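Local coordinates for protein endo-1,4-beta-xylanase 1 (Hypocrea jecorina, PDB 1XYN) that hydrolyses internal 1,4-beta-xylosidic bonds in the main chain of xylan, a plant cell wall hemicellulose, releasing xylooligosaccharides and xylose, at residues 3-17 with 27-41. Sequence-based numbering, arbitrary orientation.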
loop_
_atom_site.group_PDB
_atom_site.type_symbol
_atom_site.label_atom_id
_atom_site.label_comp_id
_atom_site.label_asym_id
_atom_site.label_seq_id
_atom_site.Cartn_x
_atom_site.Cartn_y
_atom_site.Cartn_z
ATOM N N ILE A 3 -16.520 -22.066 -8.266
ATOM C CA ILE A 3 -15.427 -21.113 -8.184
ATOM C C ILE A 3 -15.029 -20.723 -9.597
ATOM O O ILE A 3 -14.819 -21.590 -10.448
ATOM C CB ILE A 3 -14.202 -21.706 -7.463
ATOM C CG1 ILE A 3 -14.622 -22.469 -6.201
ATOM C CG2 ILE A 3 -13.233 -20.610 -7.115
ATOM C CD1 ILE A 3 -15.456 -21.671 -5.222
ATOM N N ASN A 4 -15.007 -19.420 -9.862
ATOM C CA ASN A 4 -14.627 -18.914 -11.170
ATOM C C ASN A 4 -13.661 -17.748 -11.026
ATOM O O ASN A 4 -13.446 -16.992 -11.978
ATOM C CB ASN A 4 -15.863 -18.500 -11.979
ATOM C CG ASN A 4 -16.534 -17.243 -11.443
ATOM O OD1 ASN A 4 -16.656 -17.047 -10.237
ATOM N ND2 ASN A 4 -16.979 -16.387 -12.349
ATOM N N TYR A 5 -13.108 -17.583 -9.824
ATOM C CA TYR A 5 -12.147 -16.513 -9.574
ATOM C C TYR A 5 -11.037 -16.947 -8.632
ATOM O O TYR A 5 -11.279 -17.568 -7.597
ATOM C CB TYR A 5 -12.814 -15.251 -9.031
ATOM C CG TYR A 5 -11.881 -14.065 -9.032
ATOM C CD1 TYR A 5 -11.620 -13.372 -10.213
ATOM C CD2 TYR A 5 -11.232 -13.652 -7.868
ATOM C CE1 TYR A 5 -10.735 -12.293 -10.240
ATOM C CE2 TYR A 5 -10.340 -12.576 -7.882
ATOM C CZ TYR A 5 -10.098 -11.902 -9.074
ATOM O OH TYR A 5 -9.224 -10.840 -9.111
ATOM N N ASP A 6 -9.814 -16.609 -9.015
ATOM C CA ASP A 6 -8.635 -16.946 -8.239
ATOM C C ASP A 6 -7.919 -15.666 -7.812
ATOM O O ASP A 6 -7.396 -14.910 -8.638
ATOM C CB ASP A 6 -7.709 -17.854 -9.062
ATOM C CG ASP A 6 -6.343 -18.063 -8.416
ATOM O OD1 ASP A 6 -6.213 -17.905 -7.185
ATOM O OD2 ASP A 6 -5.388 -18.393 -9.152
ATOM N N GLN A 7 -7.952 -15.413 -6.509
ATOM C CA GLN A 7 -7.305 -14.254 -5.926
ATOM C C GLN A 7 -5.854 -14.628 -5.701
ATOM O O GLN A 7 -5.557 -15.525 -4.912
ATOM C CB GLN A 7 -7.985 -13.896 -4.598
ATOM C CG GLN A 7 -7.283 -12.821 -3.771
ATOM C CD GLN A 7 -7.001 -11.542 -4.549
ATOM O OE1 GLN A 7 -6.068 -10.808 -4.221
ATOM N NE2 GLN A 7 -7.802 -11.270 -5.574
ATOM N N ASN A 8 -4.954 -13.983 -6.432
ATOM C CA ASN A 8 -3.534 -14.263 -6.279
ATOM C C ASN A 8 -2.706 -12.985 -6.246
ATOM O O ASN A 8 -2.223 -12.505 -7.276
ATOM C CB ASN A 8 -3.037 -15.191 -7.382
ATOM C CG ASN A 8 -1.623 -15.678 -7.131
ATOM O OD1 ASN A 8 -0.994 -15.325 -6.128
ATOM N ND2 ASN A 8 -1.124 -16.515 -8.033
ATOM N N TYR A 9 -2.529 -12.457 -5.039
ATOM C CA TYR A 9 -1.776 -11.234 -4.827
ATOM C C TYR A 9 -0.639 -11.513 -3.859
ATOM O O TYR A 9 -0.825 -12.187 -2.854
ATOM C CB TYR A 9 -2.707 -10.152 -4.265
ATOM C CG TYR A 9 -2.040 -8.842 -3.933
ATOM C CD1 TYR A 9 -1.877 -7.858 -4.904
ATOM C CD2 TYR A 9 -1.584 -8.578 -2.641
ATOM C CE1 TYR A 9 -1.277 -6.638 -4.601
ATOM C CE2 TYR A 9 -0.980 -7.364 -2.324
ATOM C CZ TYR A 9 -0.830 -6.400 -3.310
ATOM O OH TYR A 9 -0.224 -5.202 -3.008
ATOM N N GLN A 10 0.547 -11.019 -4.185
ATOM C CA GLN A 10 1.721 -11.202 -3.340
ATOM C C GLN A 10 2.820 -10.244 -3.763
ATOM O O GLN A 10 2.959 -9.944 -4.944
ATOM C CB GLN A 10 2.197 -12.664 -3.334
ATOM C CG GLN A 10 2.095 -13.391 -4.658
ATOM C CD GLN A 10 2.497 -14.854 -4.535
ATOM O OE1 GLN A 10 3.650 -15.169 -4.238
ATOM N NE2 GLN A 10 1.547 -15.754 -4.764
ATOM N N THR A 11 3.567 -9.742 -2.780
ATOM C CA THR A 11 4.630 -8.770 -3.009
ATOM C C THR A 11 6.067 -9.253 -2.795
ATOM O O THR A 11 7.010 -8.607 -3.247
ATOM C CB THR A 11 4.394 -7.498 -2.163
ATOM O OG1 THR A 11 4.158 -7.863 -0.795
ATOM C CG2 THR A 11 3.185 -6.736 -2.679
ATOM N N GLY A 12 6.248 -10.380 -2.113
ATOM C CA GLY A 12 7.596 -10.867 -1.903
ATOM C C GLY A 12 7.678 -12.050 -0.966
ATOM O O GLY A 12 6.664 -12.514 -0.452
ATOM N N GLY A 13 8.892 -12.563 -0.784
ATOM C CA GLY A 13 9.108 -13.689 0.105
ATOM C C GLY A 13 8.620 -15.030 -0.399
ATOM O O GLY A 13 8.229 -15.190 -1.560
ATOM N N GLN A 14 8.629 -16.006 0.500
ATOM C CA GLN A 14 8.212 -17.358 0.168
ATOM C C GLN A 14 6.703 -17.574 0.346
ATOM O O GLN A 14 6.210 -17.650 1.467
ATOM C CB GLN A 14 9.029 -18.358 1.000
ATOM C CG GLN A 14 8.807 -19.824 0.650
ATOM C CD GLN A 14 9.767 -20.768 1.359
ATOM O OE1 GLN A 14 10.508 -20.373 2.257
ATOM N NE2 GLN A 14 9.755 -22.030 0.951
ATOM N N VAL A 15 5.971 -17.589 -0.769
ATOM C CA VAL A 15 4.521 -17.817 -0.758
ATOM C C VAL A 15 4.187 -18.887 -1.802
ATOM O O VAL A 15 4.298 -18.652 -3.005
ATOM C CB VAL A 15 3.703 -16.521 -1.068
ATOM C CG1 VAL A 15 2.201 -16.834 -1.101
ATOM C CG2 VAL A 15 3.970 -15.449 -0.018
ATOM N N SER A 16 3.826 -20.073 -1.318
ATOM C CA SER A 16 3.476 -21.204 -2.164
ATOM C C SER A 16 1.962 -21.375 -2.189
ATOM O O SER A 16 1.384 -22.005 -1.311
ATOM C CB SER A 16 4.125 -22.473 -1.617
ATOM O OG SER A 16 5.433 -22.195 -1.140
ATOM N N TYR A 17 1.330 -20.812 -3.209
ATOM C CA TYR A 17 -0.113 -20.870 -3.368
ATOM C C TYR A 17 -0.531 -21.925 -4.392
ATOM O O TYR A 17 -0.045 -21.930 -5.518
ATOM C CB TYR A 17 -0.623 -19.486 -3.795
ATOM C CG TYR A 17 -2.094 -19.435 -4.128
ATOM C CD1 TYR A 17 -3.048 -19.951 -3.248
ATOM C CD2 TYR A 17 -2.533 -18.885 -5.335
ATOM C CE1 TYR A 17 -4.402 -19.923 -3.560
ATOM C CE2 TYR A 17 -3.878 -18.852 -5.653
ATOM C CZ TYR A 17 -4.806 -19.374 -4.764
ATOM O OH TYR A 17 -6.136 -19.357 -5.085
ATOM N N ASN A 27 1.341 -22.009 1.783
ATOM C CA ASN A 27 2.431 -22.168 2.736
ATOM C C ASN A 27 3.189 -20.879 2.525
ATOM O O ASN A 27 3.413 -20.479 1.382
ATOM C CB ASN A 27 3.327 -23.348 2.366
ATOM C CG ASN A 27 2.764 -24.669 2.828
ATOM O OD1 ASN A 27 2.790 -24.976 4.018
ATOM N ND2 ASN A 27 2.259 -25.465 1.892
ATOM N N TRP A 28 3.561 -20.203 3.602
ATOM C CA TRP A 28 4.274 -18.943 3.446
ATOM C C TRP A 28 5.330 -18.717 4.513
ATOM O O TRP A 28 5.319 -19.361 5.561
ATOM C CB TRP A 28 3.280 -17.757 3.400
ATOM C CG TRP A 28 2.593 -17.432 4.729
ATOM C CD1 TRP A 28 3.039 -16.562 5.684
ATOM C CD2 TRP A 28 1.371 -17.999 5.247
ATOM N NE1 TRP A 28 2.181 -16.560 6.759
ATOM C CE2 TRP A 28 1.154 -17.427 6.522
ATOM C CE3 TRP A 28 0.444 -18.927 4.757
ATOM C CZ2 TRP A 28 0.049 -17.761 7.317
ATOM C CZ3 TRP A 28 -0.655 -19.255 5.549
ATOM C CH2 TRP A 28 -0.839 -18.671 6.817
ATOM N N ASN A 29 6.261 -17.826 4.200
ATOM C CA ASN A 29 7.354 -17.421 5.082
ATOM C C ASN A 29 7.833 -16.110 4.460
ATOM O O ASN A 29 8.830 -16.062 3.735
ATOM C CB ASN A 29 8.473 -18.461 5.093
ATOM C CG ASN A 29 9.501 -18.193 6.179
ATOM O OD1 ASN A 29 9.379 -17.231 6.940
ATOM N ND2 ASN A 29 10.517 -19.045 6.259
ATOM N N THR A 30 7.093 -15.042 4.738
ATOM C CA THR A 30 7.393 -13.751 4.149
ATOM C C THR A 30 7.201 -12.544 5.068
ATOM O O THR A 30 6.528 -12.621 6.100
ATOM C CB THR A 30 6.535 -13.567 2.882
ATOM O OG1 THR A 30 6.808 -12.300 2.285
ATOM C CG2 THR A 30 5.054 -13.648 3.216
ATOM N N GLN A 31 7.838 -11.439 4.695
ATOM C CA GLN A 31 7.739 -10.182 5.433
ATOM C C GLN A 31 6.719 -9.312 4.721
ATOM O O GLN A 31 6.212 -8.344 5.284
ATOM C CB GLN A 31 9.085 -9.443 5.442
ATOM C CG GLN A 31 10.123 -9.994 6.402
ATOM C CD GLN A 31 9.796 -9.696 7.854
ATOM O OE1 GLN A 31 9.424 -10.590 8.616
ATOM N NE2 GLN A 31 9.937 -8.430 8.245
ATOM N N ASP A 32 6.421 -9.677 3.477
ATOM C CA ASP A 32 5.498 -8.920 2.644
ATOM C C ASP A 32 4.079 -9.470 2.544
ATOM O O ASP A 32 3.863 -10.683 2.490
ATOM C CB ASP A 32 6.081 -8.741 1.240
ATOM C CG ASP A 32 7.463 -8.132 1.254
ATOM O OD1 ASP A 32 7.669 -7.094 1.911
ATOM O OD2 ASP A 32 8.352 -8.693 0.592
ATOM N N ASP A 33 3.132 -8.538 2.443
ATOM C CA ASP A 33 1.711 -8.832 2.352
ATOM C C ASP A 33 1.344 -9.564 1.071
ATOM O O ASP A 33 1.892 -9.295 -0.000
ATOM C CB ASP A 33 0.908 -7.522 2.446
ATOM C CG ASP A 33 -0.607 -7.747 2.455
ATOM O OD1 ASP A 33 -1.068 -8.707 3.110
ATOM O OD2 ASP A 33 -1.337 -6.952 1.817
ATOM N N PHE A 34 0.388 -10.473 1.201
ATOM C CA PHE A 34 -0.119 -11.257 0.091
ATOM C C PHE A 34 -1.571 -11.610 0.413
ATOM O O PHE A 34 -1.941 -11.769 1.584
ATOM C CB PHE A 34 0.704 -12.539 -0.078
ATOM C CG PHE A 34 0.597 -13.491 1.082
ATOM C CD1 PHE A 34 1.411 -13.351 2.193
ATOM C CD2 PHE A 34 -0.334 -14.523 1.067
ATOM C CE1 PHE A 34 1.300 -14.226 3.281
ATOM C CE2 PHE A 34 -0.454 -15.401 2.150
ATOM C CZ PHE A 34 0.367 -15.249 3.257
ATOM N N VAL A 35 -2.400 -11.676 -0.620
ATOM C CA VAL A 35 -3.803 -12.031 -0.462
ATOM C C VAL A 35 -4.118 -13.102 -1.499
ATOM O O VAL A 35 -4.159 -12.809 -2.696
ATOM C CB VAL A 35 -4.740 -10.821 -0.728
ATOM C CG1 VAL A 35 -6.184 -11.191 -0.384
ATOM C CG2 VAL A 35 -4.288 -9.599 0.051
ATOM N N VAL A 36 -4.309 -14.345 -1.055
ATOM C CA VAL A 36 -4.629 -15.430 -1.981
ATOM C C VAL A 36 -5.888 -16.153 -1.536
ATOM O O VAL A 36 -6.174 -16.250 -0.344
ATOM C CB VAL A 36 -3.510 -16.490 -2.062
ATOM C CG1 VAL A 36 -2.231 -15.892 -2.611
ATOM C CG2 VAL A 36 -3.293 -17.130 -0.698
ATOM N N GLY A 37 -6.612 -16.711 -2.496
ATOM C CA GLY A 37 -7.821 -17.441 -2.175
ATOM C C GLY A 37 -8.636 -17.632 -3.429
ATOM O O GLY A 37 -8.244 -17.169 -4.501
ATOM N N VAL A 38 -9.771 -18.305 -3.301
ATOM C CA VAL A 38 -10.639 -18.562 -4.448
ATOM C C VAL A 38 -12.088 -18.182 -4.164
ATOM O O VAL A 38 -12.522 -18.156 -3.018
ATOM C CB VAL A 38 -10.562 -20.049 -4.900
ATOM C CG1 VAL A 38 -9.123 -20.416 -5.244
ATOM C CG2 VAL A 38 -11.118 -20.975 -3.830
ATOM N N GLY A 39 -12.838 -17.900 -5.216
ATOM C CA GLY A 39 -14.222 -17.522 -5.034
ATOM C C GLY A 39 -14.973 -17.214 -6.315
ATOM O O GLY A 39 -14.931 -17.997 -7.266
ATOM N N TRP A 40 -15.604 -16.042 -6.370
ATOM C CA TRP A 40 -16.414 -15.680 -7.525
ATOM C C TRP A 40 -16.150 -14.292 -8.093
ATOM O O TRP A 40 -15.822 -13.358 -7.368
ATOM C CB TRP A 40 -17.898 -15.851 -7.162
ATOM C CG TRP A 40 -18.201 -17.219 -6.582
ATOM C CD1 TRP A 40 -18.678 -18.308 -7.258
ATOM C CD2 TRP A 40 -17.960 -17.663 -5.231
ATOM N NE1 TRP A 40 -18.738 -19.398 -6.416
ATOM C CE2 TRP A 40 -18.302 -19.031 -5.171
ATOM C CE3 TRP A 40 -17.480 -17.036 -4.070
ATOM C CZ2 TRP A 40 -18.179 -19.785 -3.993
ATOM C CZ3 TRP A 40 -17.358 -17.784 -2.906
ATOM C CH2 TRP A 40 -17.706 -19.145 -2.876
ATOM N N THR A 41 -16.299 -14.178 -9.406
ATOM C CA THR A 41 -16.085 -12.926 -10.127
ATOM C C THR A 41 -17.051 -11.807 -9.702
ATOM O O THR A 41 -16.719 -10.616 -9.773
ATOM C CB THR A 41 -16.162 -13.179 -11.662
ATOM O OG1 THR A 41 -14.996 -13.903 -12.082
ATOM C CG2 THR A 41 -16.254 -11.873 -12.450
HETATM O O HOH W 1 4.044 -11.876 -0.313
HETATM O O HOH W 2 10.991 -21.805 4.802
HETATM O O HOH W 3 1.381 -24.783 -1.367
#
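Tyr17 lays one face of its ring over Val36, with CB of the valine 3.8 Å from the ring centroid and 14° off the normal. With CG anti to the backbone N (chi1 174°), the ring reaches from strand 14-17 across to strand 34-40, and near the ring plane its OH touches Val38 CG1 (3.2 Å). The same OH donates a 2.6 Å hydrogen bond to Asp6 OD1, approaching from above the carboxylate plane and so tying strand 14-17 to strand 5-10. A leucine here would probably leave Asp6 OD1 without its hydroxyl partner and open a gap beside Val36 and Val38.

Farther along the same interior, Val15 sets CG2 over one face of the Phe34 ring, 4.0 Å from Phe34 CD1, while Val15's cross-strand neighbour Trp28 takes Phe34 CZ over a face of its indole. At the opposite end, Ile3 CD1 meets the Trp40 indole obliquely, 3.5 Å from Trp40 CZ2. Next to it Asn4 OD1 accepts from Thr41 N, and Asn4 and Tyr5 together face Gly39 in a classic beta bulge.

At the turns joining the sheets, Thr11 OG1 donates to Asp33 O at 2.8 Å, in the carbonyl plane. Thr30 OG1 gives its proton to Gly12 O and accepts from Asp32 N, making an ST turn.

Strand 5-10 pairs antiparallel with 34-40, and 14-17 with 27-30, in two facing sheets whose side chains interleave: the beta-sandwich of the family 11 xylanase jelly roll. On the outer side of the first sheet, Tyr5 stacks on Tyr158, a probable substrate-binding residue, alongside the cleft.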